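Local atomic coordinates of glucokinase (Leishmania braziliensis MHOM/BR/75/M2904, PDB entry 6EDI), a protein that probably phosphorylates D-glucose with ATP, as a glucokinase of the actin-like ATPase superfamily. Residues V323-A335 with Y359-L373. Sequence-based numbering, arbitrary orientation.
Sequences VDRLYKNLIGLTA and YFEKPENVKRLQARL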
loop_
_atom_site.group_PDB
_atom_site.type_symbol
_atom_site.label_atom_id
_atom_site.label_comp_id
_atom_site.label_asym_id
_atom_site.label_seq_id
_atom_site.Cartn_x
_atom_site.Cartn_y
_atom_site.Cartn_z
ATOM N N VAL A 323 23.688 17.454 -4.132
ATOM C CA VAL A 323 23.549 16.065 -3.678
ATOM C C VAL A 323 22.863 16.003 -2.324
ATOM O O VAL A 323 21.985 15.159 -2.094
ATOM C CB VAL A 323 24.916 15.359 -3.592
ATOM C CG1 VAL A 323 24.798 14.026 -2.873
ATOM C CG2 VAL A 323 25.456 15.134 -4.968
ATOM N N ASP A 324 23.277 16.883 -1.419
ATOM C CA ASP A 324 22.691 16.926 -0.082
ATOM C C ASP A 324 21.191 17.194 -0.167
ATOM O O ASP A 324 20.404 16.504 0.484
ATOM C CB ASP A 324 23.377 17.994 0.775
ATOM C CG ASP A 324 22.873 18.018 2.207
ATOM O OD1 ASP A 324 22.851 16.956 2.876
ATOM O OD2 ASP A 324 22.496 19.117 2.668
ATOM N N ARG A 325 20.794 18.184 -0.972
ATOM C CA ARG A 325 19.375 18.474 -1.155
ATOM C C ARG A 325 18.638 17.296 -1.791
ATOM O O ARG A 325 17.481 17.011 -1.442
ATOM C CB ARG A 325 19.152 19.759 -1.972
ATOM C CG ARG A 325 17.690 20.219 -1.942
ATOM C CD ARG A 325 17.358 21.371 -2.874
ATOM N NE ARG A 325 18.108 22.590 -2.577
ATOM C CZ ARG A 325 17.790 23.460 -1.631
ATOM N NH1 ARG A 325 16.732 23.253 -0.851
ATOM N NH2 ARG A 325 18.538 24.533 -1.445
ATOM N N LEU A 326 19.309 16.608 -2.709
ATOM C CA LEU A 326 18.734 15.449 -3.389
ATOM C C LEU A 326 18.293 14.396 -2.381
ATOM O O LEU A 326 17.139 13.976 -2.379
ATOM C CB LEU A 326 19.738 14.822 -4.374
ATOM C CG LEU A 326 19.109 13.903 -5.436
ATOM C CD1 LEU A 326 18.394 14.720 -6.507
ATOM C CD2 LEU A 326 20.113 12.949 -6.081
ATOM N N TYR A 327 19.216 13.974 -1.523
ATOM C CA TYR A 327 18.901 12.966 -0.528
ATOM C C TYR A 327 18.061 13.470 0.646
ATOM O O TYR A 327 17.333 12.698 1.276
ATOM C CB TYR A 327 20.184 12.287 -0.066
ATOM C CG TYR A 327 20.751 11.433 -1.162
ATOM C CD1 TYR A 327 19.947 10.517 -1.833
ATOM C CD2 TYR A 327 22.076 11.564 -1.560
ATOM C CE1 TYR A 327 20.453 9.734 -2.850
ATOM C CE2 TYR A 327 22.589 10.790 -2.582
ATOM C CZ TYR A 327 21.769 9.877 -3.218
ATOM O OH TYR A 327 22.268 9.101 -4.225
ATOM N N LYS A 328 18.150 14.758 0.949
ATOM C CA LYS A 328 17.278 15.313 1.977
ATOM C C LYS A 328 15.827 15.153 1.538
ATOM O O LYS A 328 14.962 14.795 2.336
ATOM C CB LYS A 328 17.617 16.781 2.252
ATOM C CG LYS A 328 18.799 16.969 3.211
ATOM C CD LYS A 328 18.831 18.387 3.794
ATOM C CE LYS A 328 20.065 18.619 4.663
ATOM N NZ LYS A 328 20.341 17.474 5.569
ATOM N N ASN A 329 15.577 15.394 0.253
ATOM C CA ASN A 329 14.243 15.234 -0.318
ATOM C C ASN A 329 13.820 13.795 -0.623
ATOM O O ASN A 329 12.632 13.456 -0.497
ATOM C CB ASN A 329 14.094 16.131 -1.541
ATOM C CG ASN A 329 13.823 17.567 -1.144
ATOM O OD1 ASN A 329 13.073 17.816 -0.197
ATOM N ND2 ASN A 329 14.445 18.512 -1.835
ATOM N N LEU A 330 14.773 12.953 -1.016
ATOM C CA LEU A 330 14.483 11.526 -1.085
ATOM C C LEU A 330 13.978 11.052 0.283
ATOM O O LEU A 330 12.963 10.360 0.383
ATOM C CB LEU A 330 15.721 10.729 -1.496
ATOM C CG LEU A 330 15.481 9.212 -1.445
ATOM C CD1 LEU A 330 14.532 8.814 -2.569
ATOM C CD2 LEU A 330 16.793 8.438 -1.531
ATOM N N ILE A 331 14.680 11.452 1.337
ATOM C CA ILE A 331 14.271 11.094 2.690
ATOM C C ILE A 331 12.925 11.748 3.052
ATOM O O ILE A 331 12.085 11.135 3.737
ATOM C CB ILE A 331 15.390 11.422 3.723
ATOM C CG1 ILE A 331 16.583 10.482 3.524
ATOM C CG2 ILE A 331 14.868 11.304 5.145
ATOM C CD1 ILE A 331 16.243 9.027 3.793
ATOM N N GLY A 332 12.708 12.973 2.573
ATOM C CA GLY A 332 11.419 13.637 2.762
ATOM C C GLY A 332 10.255 12.823 2.207
ATOM O O GLY A 332 9.196 12.725 2.839
ATOM N N LEU A 333 10.459 12.230 1.027
ATOM C CA LEU A 333 9.482 11.308 0.452
ATOM C C LEU A 333 9.302 10.128 1.384
ATOM O O LEU A 333 8.171 9.726 1.663
ATOM C CB LEU A 333 9.919 10.806 -0.931
ATOM C CG LEU A 333 9.190 9.566 -1.463
ATOM C CD1 LEU A 333 7.721 9.821 -1.772
ATOM C CD2 LEU A 333 9.893 9.018 -2.692
ATOM N N THR A 334 10.412 9.573 1.874
ATOM C CA THR A 334 10.307 8.442 2.804
ATOM C C THR A 334 9.639 8.807 4.124
ATOM O O THR A 334 9.122 7.940 4.814
ATOM C CB THR A 334 11.657 7.781 3.115
ATOM O OG1 THR A 334 12.485 8.687 3.860
ATOM C CG2 THR A 334 12.362 7.354 1.835
ATOM N N ALA A 335 9.655 10.075 4.512
ATOM C CA ALA A 335 8.929 10.425 5.732
ATOM C C ALA A 335 7.443 10.177 5.503
ATOM O O ALA A 335 6.732 9.650 6.381
ATOM C CB ALA A 335 9.184 11.883 6.116
ATOM N N TYR A 359 28.385 9.461 -0.160
ATOM C CA TYR A 359 27.551 10.398 0.584
ATOM C C TYR A 359 27.112 9.796 1.921
ATOM O O TYR A 359 27.176 10.452 2.964
ATOM C CB TYR A 359 26.344 10.862 -0.250
ATOM C CG TYR A 359 25.430 11.808 0.511
ATOM C CD1 TYR A 359 25.728 13.165 0.609
ATOM C CD2 TYR A 359 24.284 11.347 1.142
ATOM C CE1 TYR A 359 24.908 14.040 1.320
ATOM C CE2 TYR A 359 23.451 12.220 1.859
ATOM C CZ TYR A 359 23.776 13.566 1.941
ATOM O OH TYR A 359 22.964 14.444 2.649
ATOM N N PHE A 360 26.688 8.541 1.898
ATOM C CA PHE A 360 26.136 7.927 3.097
ATOM C C PHE A 360 27.208 7.396 4.039
ATOM O O PHE A 360 26.913 7.041 5.184
ATOM C CB PHE A 360 25.192 6.795 2.730
ATOM C CG PHE A 360 24.103 7.180 1.768
ATOM C CD1 PHE A 360 22.917 7.743 2.225
ATOM C CD2 PHE A 360 24.233 6.913 0.418
ATOM C CE1 PHE A 360 21.907 8.073 1.336
ATOM C CE2 PHE A 360 23.230 7.243 -0.474
ATOM C CZ PHE A 360 22.069 7.826 -0.016
ATOM N N GLU A 361 28.448 7.328 3.563
ATOM C CA GLU A 361 29.540 6.876 4.421
ATOM C C GLU A 361 29.951 7.932 5.465
ATOM O O GLU A 361 30.620 7.606 6.450
ATOM C CB GLU A 361 30.738 6.415 3.586
ATOM C CG GLU A 361 30.476 5.168 2.723
ATOM C CD GLU A 361 30.355 3.890 3.541
ATOM O OE1 GLU A 361 30.832 3.888 4.696
ATOM O OE2 GLU A 361 29.789 2.885 3.036
ATOM N N LYS A 362 29.524 9.180 5.264
ATOM C CA LYS A 362 29.817 10.261 6.209
ATOM C C LYS A 362 28.772 10.321 7.313
ATOM O O LYS A 362 27.614 10.645 7.045
ATOM C CB LYS A 362 29.836 11.618 5.501
ATOM C CG LYS A 362 30.718 11.702 4.260
ATOM C CD LYS A 362 30.728 13.125 3.704
ATOM C CE LYS A 362 31.504 13.232 2.389
ATOM N NZ LYS A 362 30.675 13.887 1.326
ATOM N N PRO A 363 29.175 10.029 8.561
ATOM C CA PRO A 363 28.201 10.034 9.661
ATOM C C PRO A 363 27.422 11.341 9.771
ATOM O O PRO A 363 26.240 11.308 10.112
ATOM C CB PRO A 363 29.076 9.834 10.901
ATOM C CG PRO A 363 30.235 9.020 10.402
ATOM C CD PRO A 363 30.481 9.486 8.981
ATOM N N GLU A 364 28.056 12.471 9.478
ATOM C CA GLU A 364 27.361 13.754 9.581
ATOM C C GLU A 364 26.170 13.789 8.628
ATOM O O GLU A 364 25.086 14.246 8.987
ATOM C CB GLU A 364 28.308 14.915 9.275
ATOM C CG GLU A 364 28.212 16.081 10.257
ATOM C CD GLU A 364 29.034 15.866 11.526
ATOM O OE1 GLU A 364 29.957 16.675 11.774
ATOM O OE2 GLU A 364 28.758 14.900 12.275
ATOM N N ASN A 365 26.384 13.301 7.412
ATOM C CA ASN A 365 25.321 13.236 6.417
ATOM C C ASN A 365 24.145 12.351 6.841
ATOM O O ASN A 365 22.985 12.747 6.716
ATOM C CB ASN A 365 25.883 12.759 5.080
ATOM C CG ASN A 365 26.717 13.814 4.397
ATOM O OD1 ASN A 365 26.688 14.980 4.783
ATOM N ND2 ASN A 365 27.464 13.414 3.377
ATOM N N VAL A 366 24.444 11.152 7.328
ATOM C CA VAL A 366 23.401 10.238 7.788
ATOM C C VAL A 366 22.586 10.866 8.920
ATOM O O VAL A 366 21.355 10.748 8.956
ATOM C CB VAL A 366 23.993 8.902 8.248
ATOM C CG1 VAL A 366 22.912 8.009 8.820
ATOM C CG2 VAL A 366 24.688 8.220 7.094
ATOM N N LYS A 367 23.290 11.541 9.829
ATOM C CA LYS A 367 22.677 12.249 10.949
ATOM C C LYS A 367 21.705 13.309 10.445
ATOM O O LYS A 367 20.582 13.419 10.935
ATOM C CB LYS A 367 23.773 12.898 11.801
ATOM C CG LYS A 367 23.319 13.408 13.153
ATOM C CD LYS A 367 24.495 13.511 14.123
ATOM C CE LYS A 367 25.064 12.133 14.443
ATOM N NZ LYS A 367 26.065 12.163 15.550
ATOM N N ARG A 368 22.136 14.077 9.453
ATOM C CA ARG A 368 21.299 15.130 8.880
ATOM C C ARG A 368 20.126 14.577 8.062
ATOM O O ARG A 368 19.092 15.234 7.931
ATOM C CB ARG A 368 22.152 16.077 8.034
ATOM C CG ARG A 368 23.236 16.778 8.848
ATOM C CD ARG A 368 22.635 17.467 10.068
ATOM N NE ARG A 368 21.751 18.549 9.650
ATOM C CZ ARG A 368 22.166 19.779 9.363
ATOM N NH1 ARG A 368 23.454 20.092 9.474
ATOM N NH2 ARG A 368 21.292 20.700 8.970
ATOM N N LEU A 369 20.286 13.375 7.507
ATOM C CA LEU A 369 19.187 12.711 6.816
ATOM C C LEU A 369 18.129 12.246 7.798
ATOM O O LEU A 369 16.934 12.408 7.549
ATOM C CB LEU A 369 19.694 11.519 6.017
ATOM C CG LEU A 369 20.479 11.862 4.762
ATOM C CD1 LEU A 369 20.836 10.591 4.017
ATOM C CD2 LEU A 369 19.683 12.801 3.882
ATOM N N GLN A 370 18.571 11.653 8.905
ATOM C CA GLN A 370 17.677 11.238 9.972
ATOM C C GLN A 370 17.011 12.479 10.561
ATOM O O GLN A 370 15.852 12.445 10.975
ATOM C CB GLN A 370 18.452 10.454 11.052
ATOM C CG GLN A 370 17.570 9.643 11.974
ATOM C CD GLN A 370 18.334 8.866 13.034
ATOM O OE1 GLN A 370 19.431 9.252 13.442
ATOM N NE2 GLN A 370 17.737 7.771 13.509
ATOM N N ALA A 371 17.744 13.586 10.574
ATOM C CA ALA A 371 17.182 14.854 11.034
ATOM C C ALA A 371 16.008 15.253 10.152
ATOM O O ALA A 371 14.961 15.692 10.638
ATOM C CB ALA A 371 18.250 15.951 11.032
ATOM N N ARG A 372 16.185 15.102 8.849
ATOM C CA ARG A 372 15.142 15.481 7.911
ATOM C C ARG A 372 13.895 14.628 8.092
ATOM O O ARG A 372 12.777 15.152 8.140
ATOM C CB ARG A 372 15.651 15.346 6.484
ATOM C CG ARG A 372 14.585 15.607 5.445
ATOM C CD ARG A 372 13.955 16.981 5.626
ATOM N NE ARG A 372 12.910 17.223 4.641
ATOM C CZ ARG A 372 11.652 16.820 4.791
ATOM N NH1 ARG A 372 11.309 16.142 5.871
ATOM N NH2 ARG A 372 10.741 17.082 3.863
ATOM N N LEU A 373 14.090 13.312 8.166
ATOM C CA LEU A 373 12.973 12.392 8.371
ATOM C C LEU A 373 12.160 12.871 9.555
ATOM O O LEU A 373 10.925 12.901 9.515
ATOM C CB LEU A 373 13.499 10.983 8.647
ATOM C CG LEU A 373 12.459 9.872 8.669
ATOM C CD1 LEU A 373 12.074 9.524 7.236
ATOM C CD2 LEU A 373 12.988 8.658 9.413
#
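Helices 323-335 and 363-373 run in roughly the same direction, their axes crossing at -40° and 8.7 Å apart at closest, while the turn of helix at Y359 and F360 leans on the N-terminal half of 323-335. This helix pair belongs to the actin-like ATPase fold of the glucokinase and packs against one mixed sheet through I331 and L373 on F390 of strand 389-393, and L369 and L373 on W182 of strand 178-182. An aromatic cluster fills one end. The edge of F360 points at the face of Y327, its CZ lying over the ring centre, with the planes 52° apart. The rings of Y359 and Y327 meet obliquely, Y359 CD2 3.5 Å from Y327 CD2, and Y359 CD1 lies 3.7 Å from V323 CG1. Tyrosine suits both places because its ring packs in the apolar cluster while its hydroxyl finds a polar partner: Y327 OH bonds to N356, and Y359 OH donates to the anti lone pair of D324 OD1 at 2.5 Å. D324 reaches it with CG anti to the backbone N (chi1 -176°). Farther along, branched side chains mesh. L369 CD2 sits 3.5 Å from Y327 O and also touches I331 CG1, and I331 CG2 packs 3.8 Å from L373 CB. The small side chain of A335 lets L373 CD1 come within 3.6 Å of A335 CA. On the more exposed flank the R372 chain runs past K328 O, its bend at chi2 turning the guanidinium over G332. G332, lacking a side chain, leaves room for that flat group, with R372 NH2 3.7 Å from G332 CA.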